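Local coordinates for cellulosomal scaffoldin (Bacteroides cellulosolvens, PDB 2XBT), which probably binds cellulose through this family 3b carbohydrate-binding module, one domain of a much longer scaffold protein of the cellulosome, at residues Asp54-Leu59 with Ala85-Glu90; Leu32-Thr35 with Thr39-Leu42; Ser15-Ala20 with Gln25-Met30; Val146-Tyr149 with Val155-Thr158. All coordinates share one frame; numbering follows the deposited sequence.

Contact 1: Asp54-Leu59 with Ala85-Glu90; sequences DDDKAL and ANKYIE
D56 and K87 approach each other at about a right angle, the lysine chain running into one oxygen of the carboxylate rather than lying along it. NZ of K87 sits 3.2 Å from OD1 of D56, a salt bridge whose hydrogen bond is weak. The second oxygen is less engaged, with D56 OD2 3.7 Å from K87 NZ, so the ammonium does not straddle the two. The last methylene comes up as well, K87 CE being 3.3 Å from D56 OD1. The lysine is bent at chi2 (-93°) and runs extended from there to NZ.

K87 belongs to a classic beta bulge, in which N86 and K87 both face Y51 of strand 45-51, at the corner the chain turns at N86, within the broken strand 85-93 of the CBM3 domain. The salt bridge is a small surface link between this corner and the loop joining strands 45-51 and 59-66.

Within the loop, OD1 of D54 receives two weak bonds, a bent one from D55 N at 2.6 Å (126° at the hydrogen) and a long but straighter one from K57 N at 3.4 Å. S53 links both sides: its OG takes the N-H of D56, and its own N-H goes to OD1 of N86. K57 turns elsewhere, to a salt bridge with D121.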
# COMPACT_ATOMS: atom_id res chain seq x y z
N ASP A 54 -15.66 -5.42 9.05
CA ASP A 54 -16.88 -5.30 9.82
C ASP A 54 -17.84 -6.47 9.56
O ASP A 54 -18.17 -7.24 10.47
CB ASP A 54 -17.55 -3.98 9.42
CG ASP A 54 -17.36 -3.66 7.94
OD1 ASP A 54 -18.02 -4.29 7.08
OD2 ASP A 54 -16.55 -2.76 7.62
N ASP A 55 -18.26 -6.59 8.31
CA ASP A 55 -19.41 -7.42 7.97
C ASP A 55 -19.62 -7.48 6.46
O ASP A 55 -20.76 -7.52 6.00
CB ASP A 55 -20.64 -6.81 8.62
CG ASP A 55 -20.70 -5.31 8.40
OD1 ASP A 55 -21.01 -4.88 7.27
OD2 ASP A 55 -20.43 -4.55 9.36
N ASP A 56 -18.53 -7.46 5.71
CA ASP A 56 -18.61 -7.56 4.25
C ASP A 56 -19.42 -6.44 3.58
O ASP A 56 -20.10 -6.67 2.58
CB ASP A 56 -19.16 -8.93 3.84
CG ASP A 56 -18.07 -9.99 3.70
OD1 ASP A 56 -17.08 -9.93 4.46
OD2 ASP A 56 -18.21 -10.87 2.83
N LYS A 57 -19.34 -5.22 4.12
CA LYS A 57 -19.92 -4.07 3.44
C LYS A 57 -19.07 -3.75 2.22
O LYS A 57 -17.86 -3.96 2.24
CB LYS A 57 -19.96 -2.86 4.36
CG LYS A 57 -21.24 -2.75 5.16
CD LYS A 57 -21.18 -1.58 6.12
CE LYS A 57 -22.47 -1.45 6.90
NZ LYS A 57 -22.46 -0.27 7.81
N ALA A 58 -19.69 -3.25 1.16
CA ALA A 58 -18.97 -2.94 -0.08
C ALA A 58 -18.01 -1.76 0.07
O ALA A 58 -18.39 -0.68 0.53
CB ALA A 58 -19.96 -2.68 -1.22
N LEU A 59 -16.76 -1.97 -0.34
CA LEU A 59 -15.76 -0.93 -0.28
C LEU A 59 -15.37 -0.45 -1.67
O LEU A 59 -15.48 -1.19 -2.65
CB LEU A 59 -14.52 -1.43 0.45
CG LEU A 59 -14.73 -1.94 1.87
CD1 LEU A 59 -13.44 -2.54 2.42
CD2 LEU A 59 -15.24 -0.82 2.77
N ALA A 85 -6.92 -9.12 10.88
CA ALA A 85 -7.18 -9.03 9.45
C ALA A 85 -7.85 -10.26 8.90
O ALA A 85 -7.36 -11.37 9.08
CB ALA A 85 -5.87 -8.78 8.68
N ASN A 86 -8.97 -10.05 8.22
CA ASN A 86 -9.60 -11.13 7.46
C ASN A 86 -9.68 -10.81 5.97
O ASN A 86 -10.23 -11.58 5.18
CB ASN A 86 -10.96 -11.51 8.05
CG ASN A 86 -11.97 -10.37 8.01
OD1 ASN A 86 -11.64 -9.22 7.75
ND2 ASN A 86 -13.23 -10.69 8.29
N LYS A 87 -9.13 -9.65 5.59
CA LYS A 87 -9.11 -9.21 4.21
C LYS A 87 -7.82 -8.46 3.91
O LYS A 87 -7.07 -8.10 4.81
CB LYS A 87 -10.27 -8.25 3.92
CG LYS A 87 -11.67 -8.73 4.34
CD LYS A 87 -12.41 -9.46 3.23
CE LYS A 87 -13.84 -9.77 3.66
NZ LYS A 87 -14.56 -10.65 2.69
N TYR A 88 -7.58 -8.22 2.62
CA TYR A 88 -6.57 -7.26 2.21
C TYR A 88 -6.98 -6.53 0.95
O TYR A 88 -7.69 -7.09 0.10
CB TYR A 88 -5.20 -7.90 2.03
CG TYR A 88 -5.14 -8.97 0.98
CD1 TYR A 88 -4.69 -8.68 -0.32
CD2 TYR A 88 -5.54 -10.26 1.27
CE1 TYR A 88 -4.64 -9.69 -1.30
CE2 TYR A 88 -5.49 -11.26 0.32
CZ TYR A 88 -5.04 -10.97 -0.97
OH TYR A 88 -5.01 -11.96 -1.91
N ILE A 89 -6.58 -5.27 0.85
CA ILE A 89 -6.67 -4.54 -0.39
C ILE A 89 -5.37 -4.88 -1.12
O ILE A 89 -4.29 -4.83 -0.52
CB ILE A 89 -6.66 -3.04 -0.15
CG1 ILE A 89 -7.73 -2.66 0.87
CG2 ILE A 89 -6.87 -2.28 -1.47
CD1 ILE A 89 -7.44 -1.37 1.56
N GLU A 90 -5.47 -5.18 -2.41
CA GLU A 90 -4.28 -5.34 -3.24
C GLU A 90 -4.25 -4.26 -4.29
O GLU A 90 -5.14 -4.19 -5.14
CB GLU A 90 -4.23 -6.71 -3.92
CG GLU A 90 -2.97 -6.90 -4.76
CD GLU A 90 -2.75 -8.35 -5.16
OE1 GLU A 90 -3.29 -8.76 -6.21
OE2 GLU A 90 -2.05 -9.07 -4.43

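Contact 2: Leu32-Thr35 with Thr39-Leu42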
# COMPACT_ATOMS: atom_id res chain seq x y z
N LEU A 32 7.12 4.51 -2.89
CA LEU A 32 7.96 3.35 -3.06
C LEU A 32 9.26 3.84 -3.69
O LEU A 32 9.23 4.43 -4.76
CB LEU A 32 7.26 2.30 -3.92
CG LEU A 32 8.04 1.04 -4.32
CD1 LEU A 32 8.53 0.24 -3.11
CD2 LEU A 32 7.18 0.17 -5.23
N GLN A 33 10.38 3.60 -3.01
CA GLN A 33 11.68 4.08 -3.47
C GLN A 33 12.59 2.94 -3.91
O GLN A 33 12.54 1.84 -3.38
CB GLN A 33 12.40 4.86 -2.36
CG GLN A 33 11.77 6.18 -2.02
CD GLN A 33 12.50 6.89 -0.87
OE1 GLN A 33 13.07 6.24 0.00
NE2 GLN A 33 12.46 8.21 -0.88
N ASN A 34 13.44 3.22 -4.89
CA ASN A 34 14.49 2.29 -5.27
C ASN A 34 15.79 2.95 -4.84
O ASN A 34 16.12 4.03 -5.30
CB ASN A 34 14.44 2.04 -6.78
CG ASN A 34 15.65 1.27 -7.30
OD1 ASN A 34 16.37 0.63 -6.54
ND2 ASN A 34 15.88 1.34 -8.60
N THR A 35 16.51 2.32 -3.92
CA THR A 35 17.71 2.92 -3.35
C THR A 35 18.99 2.47 -4.06
O THR A 35 20.09 2.93 -3.72
CB THR A 35 17.89 2.48 -1.90
OG1 THR A 35 18.04 1.06 -1.87
CG2 THR A 35 16.68 2.89 -1.07
N THR A 39 16.76 -1.37 -12.09
CA THR A 39 15.50 -0.74 -12.44
C THR A 39 14.42 -1.76 -12.20
O THR A 39 14.65 -2.96 -12.32
CB THR A 39 15.43 -0.33 -13.91
OG1 THR A 39 15.36 -1.51 -14.71
CG2 THR A 39 16.63 0.53 -14.31
N TYR A 40 13.24 -1.28 -11.81
CA TYR A 40 12.12 -2.16 -11.51
C TYR A 40 10.90 -1.78 -12.35
O TYR A 40 10.58 -0.60 -12.51
CB TYR A 40 11.79 -2.07 -10.01
CG TYR A 40 12.85 -2.68 -9.11
CD1 TYR A 40 12.85 -4.05 -8.87
CD2 TYR A 40 13.83 -1.91 -8.52
CE1 TYR A 40 13.81 -4.63 -8.04
CE2 TYR A 40 14.79 -2.47 -7.70
CZ TYR A 40 14.77 -3.84 -7.47
OH TYR A 40 15.73 -4.39 -6.65
N ASP A 41 10.20 -2.79 -12.86
CA ASP A 41 9.01 -2.60 -13.67
C ASP A 41 7.79 -2.48 -12.76
O ASP A 41 7.45 -3.44 -12.06
CB ASP A 41 8.84 -3.82 -14.58
CG ASP A 41 7.69 -3.67 -15.56
OD1 ASP A 41 6.87 -2.74 -15.41
OD2 ASP A 41 7.60 -4.50 -16.50
N LEU A 42 7.14 -1.32 -12.76
CA LEU A 42 6.03 -1.10 -11.85
C LEU A 42 4.87 -2.06 -12.08
O LEU A 42 4.09 -2.31 -11.16
CB LEU A 42 5.53 0.34 -11.90
CG LEU A 42 6.48 1.38 -11.31
CD1 LEU A 42 5.87 2.75 -11.49
CD2 LEU A 42 6.72 1.07 -9.83
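N34 lays its amide across one edge of the Y40 ring, the two planes standing 84° apart and CG of N34 lying in the plane of the ring. Both ends of the amide share the approach: N34 OD1 is 3.7 Å from Y40 CE2, and N34 ND2 is 3.8 Å from Y40 CD2. The asparagine reaches the ring because its CG is swung opposite the backbone N (chi1 170°).

The polar atoms of N34 are spent on the chain around it. ND2 donates to S38 O and to G99 O, while OD1 accepts from G36 N, closing an Asx turn, so one side chain spans the loop joining strands 22-34 and 40-41. Putting an alanine here removes the amide, and the carbonyls of S38 and G99 would probably lose their donor while a gap opened beside the Y40 ring edge.

Further out, the ring is fixed by Y40 OH bonding to D9 N and by an edge-to-face stack with Y150; the Y40 backbone pairs with L98 of strand 97-98. Both ends of the N34 amide are thus satisfied by backbone groups, three bonds in all, and its meeting with the ring edge is van der Waals packing.

Contact 3: Ser15-Ala20 with Gln25-Met30. Unlike the reference sequence in segment 25-30: Y27 (reference Cys).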
# COMPACT_ATOMS: atom_id res chain seq x y z
N SER A 15 2.23 7.19 4.80
CA SER A 15 1.51 8.11 5.68
C SER A 15 0.02 8.00 5.43
O SER A 15 -0.40 7.48 4.41
CB SER A 15 1.96 9.55 5.49
OG SER A 15 1.21 10.17 4.47
N ASN A 16 -0.78 8.51 6.36
CA ASN A 16 -2.23 8.43 6.23
C ASN A 16 -2.88 9.77 6.59
O ASN A 16 -4.05 9.82 6.96
CB ASN A 16 -2.80 7.29 7.09
CG ASN A 16 -2.37 7.36 8.53
OD1 ASN A 16 -1.86 8.39 9.00
ND2 ASN A 16 -2.56 6.26 9.26
N ASN A 17 -2.12 10.85 6.45
CA ASN A 17 -2.65 12.17 6.73
C ASN A 17 -2.98 12.34 8.21
O ASN A 17 -3.86 13.12 8.57
CB ASN A 17 -3.89 12.44 5.88
CG ASN A 17 -3.58 12.52 4.40
OD1 ASN A 17 -2.42 12.69 4.00
ND2 ASN A 17 -4.62 12.41 3.56
N GLY A 18 -2.27 11.60 9.06
CA GLY A 18 -2.51 11.63 10.49
C GLY A 18 -3.84 11.02 10.92
O GLY A 18 -4.26 11.19 12.07
N ALA A 19 -4.50 10.31 10.01
CA ALA A 19 -5.79 9.70 10.33
C ALA A 19 -5.81 8.99 11.68
O ALA A 19 -4.87 8.28 12.05
CB ALA A 19 -6.23 8.75 9.23
N ALA A 20 -6.90 9.18 12.42
CA ALA A 20 -7.09 8.53 13.71
C ALA A 20 -7.72 7.15 13.54
O ALA A 20 -8.21 6.82 12.47
CB ALA A 20 -7.97 9.39 14.61
N GLN A 25 -12.76 7.24 6.30
CA GLN A 25 -12.22 6.38 5.25
C GLN A 25 -10.80 6.00 5.58
O GLN A 25 -10.18 6.61 6.45
CB GLN A 25 -12.28 7.10 3.90
CG GLN A 25 -11.63 8.47 3.91
CD GLN A 25 -12.07 9.35 2.73
OE1 GLN A 25 -12.52 8.85 1.69
NE2 GLN A 25 -11.97 10.66 2.91
N ILE A 26 -10.26 4.99 4.91
CA ILE A 26 -8.87 4.63 5.10
C ILE A 26 -8.01 5.47 4.17
O ILE A 26 -8.28 5.52 2.97
CB ILE A 26 -8.61 3.14 4.76
CG1 ILE A 26 -9.56 2.23 5.56
CG2 ILE A 26 -7.17 2.79 5.03
CD1 ILE A 26 -9.37 0.74 5.24
N TYR A 27 -6.98 6.12 4.71
CA TYR A 27 -6.02 6.87 3.90
C TYR A 27 -4.73 6.09 3.72
O TYR A 27 -4.16 5.60 4.70
CB TYR A 27 -5.70 8.21 4.52
CG TYR A 27 -6.89 9.13 4.60
CD1 TYR A 27 -7.10 10.10 3.64
CD2 TYR A 27 -7.80 9.01 5.64
CE1 TYR A 27 -8.21 10.94 3.71
CE2 TYR A 27 -8.89 9.84 5.73
CZ TYR A 27 -9.10 10.80 4.76
OH TYR A 27 -10.19 11.62 4.85
N MET A 28 -4.26 6.02 2.48
CA MET A 28 -3.01 5.35 2.16
C MET A 28 -2.18 6.23 1.24
O MET A 28 -2.48 6.32 0.05
CB MET A 28 -3.28 4.05 1.40
CG MET A 28 -3.77 2.89 2.25
SD MET A 28 -4.57 1.69 1.15
CE MET A 28 -5.99 2.66 0.71
N ASN A 29 -1.14 6.85 1.77
CA ASN A 29 -0.24 7.61 0.94
C ASN A 29 1.12 6.96 1.01
O ASN A 29 1.70 6.81 2.09
CB ASN A 29 -0.12 9.04 1.44
CG ASN A 29 -1.46 9.73 1.52
OD1 ASN A 29 -2.24 9.72 0.57
ND2 ASN A 29 -1.73 10.35 2.66
N MET A 30 1.62 6.55 -0.14
CA MET A 30 2.81 5.72 -0.17
C MET A 30 3.84 6.23 -1.15
O MET A 30 3.49 6.73 -2.22
CB MET A 30 2.43 4.30 -0.50
CG MET A 30 1.67 3.67 0.66
SD MET A 30 0.87 2.14 0.26
CE MET A 30 -0.26 2.61 -1.03
O HOH W 1 -3.89 3.93 7.12
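The Y27 ring is met obliquely by three groups of the turn: N16 O, N17 ND2 and A19 CB. ND2 of N17 comes to 3.4 Å from Y27 CD1 with the amide and ring planes 54° apart, and A19 CB rests 3.9 Å from Y27 CD2. The N17 amide also crosses that of N29 at about a right angle along the side chains, their planes 40° apart. At the far end of the ring, Y27 OH accepts from Q25 NE2 at 2.8 Å, the hydroxyl lying 19° out of the glutamine amide plane. Y27 differs from the reference sequence, which has cysteine here.

A type I' turn, N16 to A19, leads out of the pairing between strands 10-15 and 22-34. S15 and N29 form an antiparallel hydrogen-bonded pair, S15 N to N29 O and N29 N to S15 O both being 2.8 Å. Beside it, N29 ND2 gives a weak bond to S15 OG (3.5 Å). N16 bonds mainly away from the strand, to M137 N and G135 O, although a water donates to Y27 O at 3.0 Å and binds N16 ND2 weakly.

With an alanine at N29 the backbone pair could remain, but S15 OG would probably lose its weak donor and N17 OD1 the amide nitrogen beside it. The chemistry combines one doubly hydrogen-bonded backbone pair with amide and aromatic packing over the turn.

Contact 4: Val146-Tyr149 with Val155-Thr158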
# COMPACT_ATOMS: atom_id res chain seq x y z
N VAL A 146 2.50 -2.92 6.06
CA VAL A 146 2.01 -2.95 4.68
C VAL A 146 3.04 -3.73 3.89
O VAL A 146 4.24 -3.50 4.05
CB VAL A 146 1.90 -1.54 4.07
CG1 VAL A 146 1.60 -1.62 2.58
CG2 VAL A 146 0.82 -0.73 4.80
N ALA A 147 2.59 -4.66 3.06
CA ALA A 147 3.54 -5.52 2.33
C ALA A 147 3.65 -5.13 0.87
O ALA A 147 2.65 -4.79 0.23
CB ALA A 147 3.14 -6.98 2.44
N VAL A 148 4.87 -5.23 0.34
CA VAL A 148 5.12 -4.98 -1.08
C VAL A 148 5.74 -6.22 -1.72
O VAL A 148 6.63 -6.84 -1.14
CB VAL A 148 6.11 -3.84 -1.25
CG1 VAL A 148 6.26 -3.51 -2.76
CG2 VAL A 148 5.66 -2.61 -0.46
N TYR A 149 5.25 -6.58 -2.90
CA TYR A 149 5.73 -7.76 -3.61
C TYR A 149 6.24 -7.37 -4.99
O TYR A 149 5.71 -6.46 -5.61
CB TYR A 149 4.61 -8.77 -3.76
CG TYR A 149 4.00 -9.17 -2.44
CD1 TYR A 149 4.32 -10.38 -1.84
CD2 TYR A 149 3.12 -8.32 -1.78
CE1 TYR A 149 3.76 -10.74 -0.63
CE2 TYR A 149 2.56 -8.67 -0.58
CZ TYR A 149 2.88 -9.88 -0.00
OH TYR A 149 2.31 -10.21 1.19
N VAL A 155 9.10 -8.23 -0.89
CA VAL A 155 10.29 -7.38 -0.87
C VAL A 155 10.30 -6.39 0.29
O VAL A 155 11.35 -5.82 0.61
CB VAL A 155 10.49 -6.61 -2.21
CG1 VAL A 155 10.81 -7.57 -3.36
CG2 VAL A 155 9.25 -5.78 -2.53
N TYR A 156 9.15 -6.16 0.92
CA TYR A 156 9.09 -5.19 2.01
C TYR A 156 7.89 -5.46 2.91
O TYR A 156 6.82 -5.82 2.42
CB TYR A 156 9.02 -3.74 1.51
CG TYR A 156 8.88 -2.72 2.63
CD1 TYR A 156 9.99 -2.05 3.11
CD2 TYR A 156 7.65 -2.43 3.20
CE1 TYR A 156 9.90 -1.12 4.13
CE2 TYR A 156 7.53 -1.51 4.24
CZ TYR A 156 8.67 -0.86 4.70
OH TYR A 156 8.60 0.07 5.72
N GLY A 157 8.09 -5.29 4.21
CA GLY A 157 6.97 -5.33 5.14
C GLY A 157 6.73 -6.71 5.69
O GLY A 157 7.37 -7.68 5.29
N THR A 158 5.76 -6.79 6.61
CA THR A 158 5.44 -8.01 7.34
C THR A 158 3.97 -8.34 7.23
O THR A 158 3.15 -7.76 7.93
CB THR A 158 5.73 -7.81 8.85
OG1 THR A 158 7.07 -7.31 9.01
CG2 THR A 158 5.55 -9.12 9.63
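A beta hairpin, strands 147-150 and 153-156, carries this contact, and a classic beta bulge interrupts it: V155 and Y156 both face V148. The evidence is at V148 O, which accepts V155 N at 2.8 Å with a nearly straight 172° bond and Y156 N at 3.3 Å, weakly. In return V148 N donates to Y156 O at 2.9 Å, completing the antiparallel hydrogen-bonded pair.

The valines touch through methyls, V148 CG1 lying 3.8 Å from V155 CG2. That V155 methyl is wedged between its own backbone N and carbonyl carbon, and is only 3.1 Å from V148 O, which indicates tight packing at the bulge. On the side where V148 and Y156 point together, their CB atoms are 4.0 Å apart.

Past the bulge the two chain segments meet by weaker contacts. V146 O is buried without a hydrogen-bonding partner; G157 CA directs a CA-H...O contact to it at 3.5 Å, and the edge of the Y156 ring lies beside it, near the ring plane. G157 has positive phi (92°), and a CB there would stand about 2.0 Å from V146 O, a clash.

Strand 153-156 is outermost in its five-stranded sheet, and strand 147-150 is flanked on its other side by 45-51, with V146 packing on I47 and Y49. V148 and Y156 reach L12 of strand 10-15 in the opposing sheet.

How the contacts relate
Contacts 2 and 3 share strand 22-34 yet have centres about 22 Å apart. Contacts 1 and 4 reach the same five-stranded sheet, with nearest atoms about 6 Å apart and centres about 19 Å apart. Direct touch is found between contacts 1 and 3, where I89 CD1 packs 4.2 Å from M28 SD, joining the two sheets through the interior. Contacts 1 and 2 are the most distant, on opposite sides of the chain's centre with centres about 28 Å apart, whereas contacts 2 and 4 have centres about 13 Å apart. No sugar or metal ion lies among the atoms of the four contacts, and no binding site is assigned to them here.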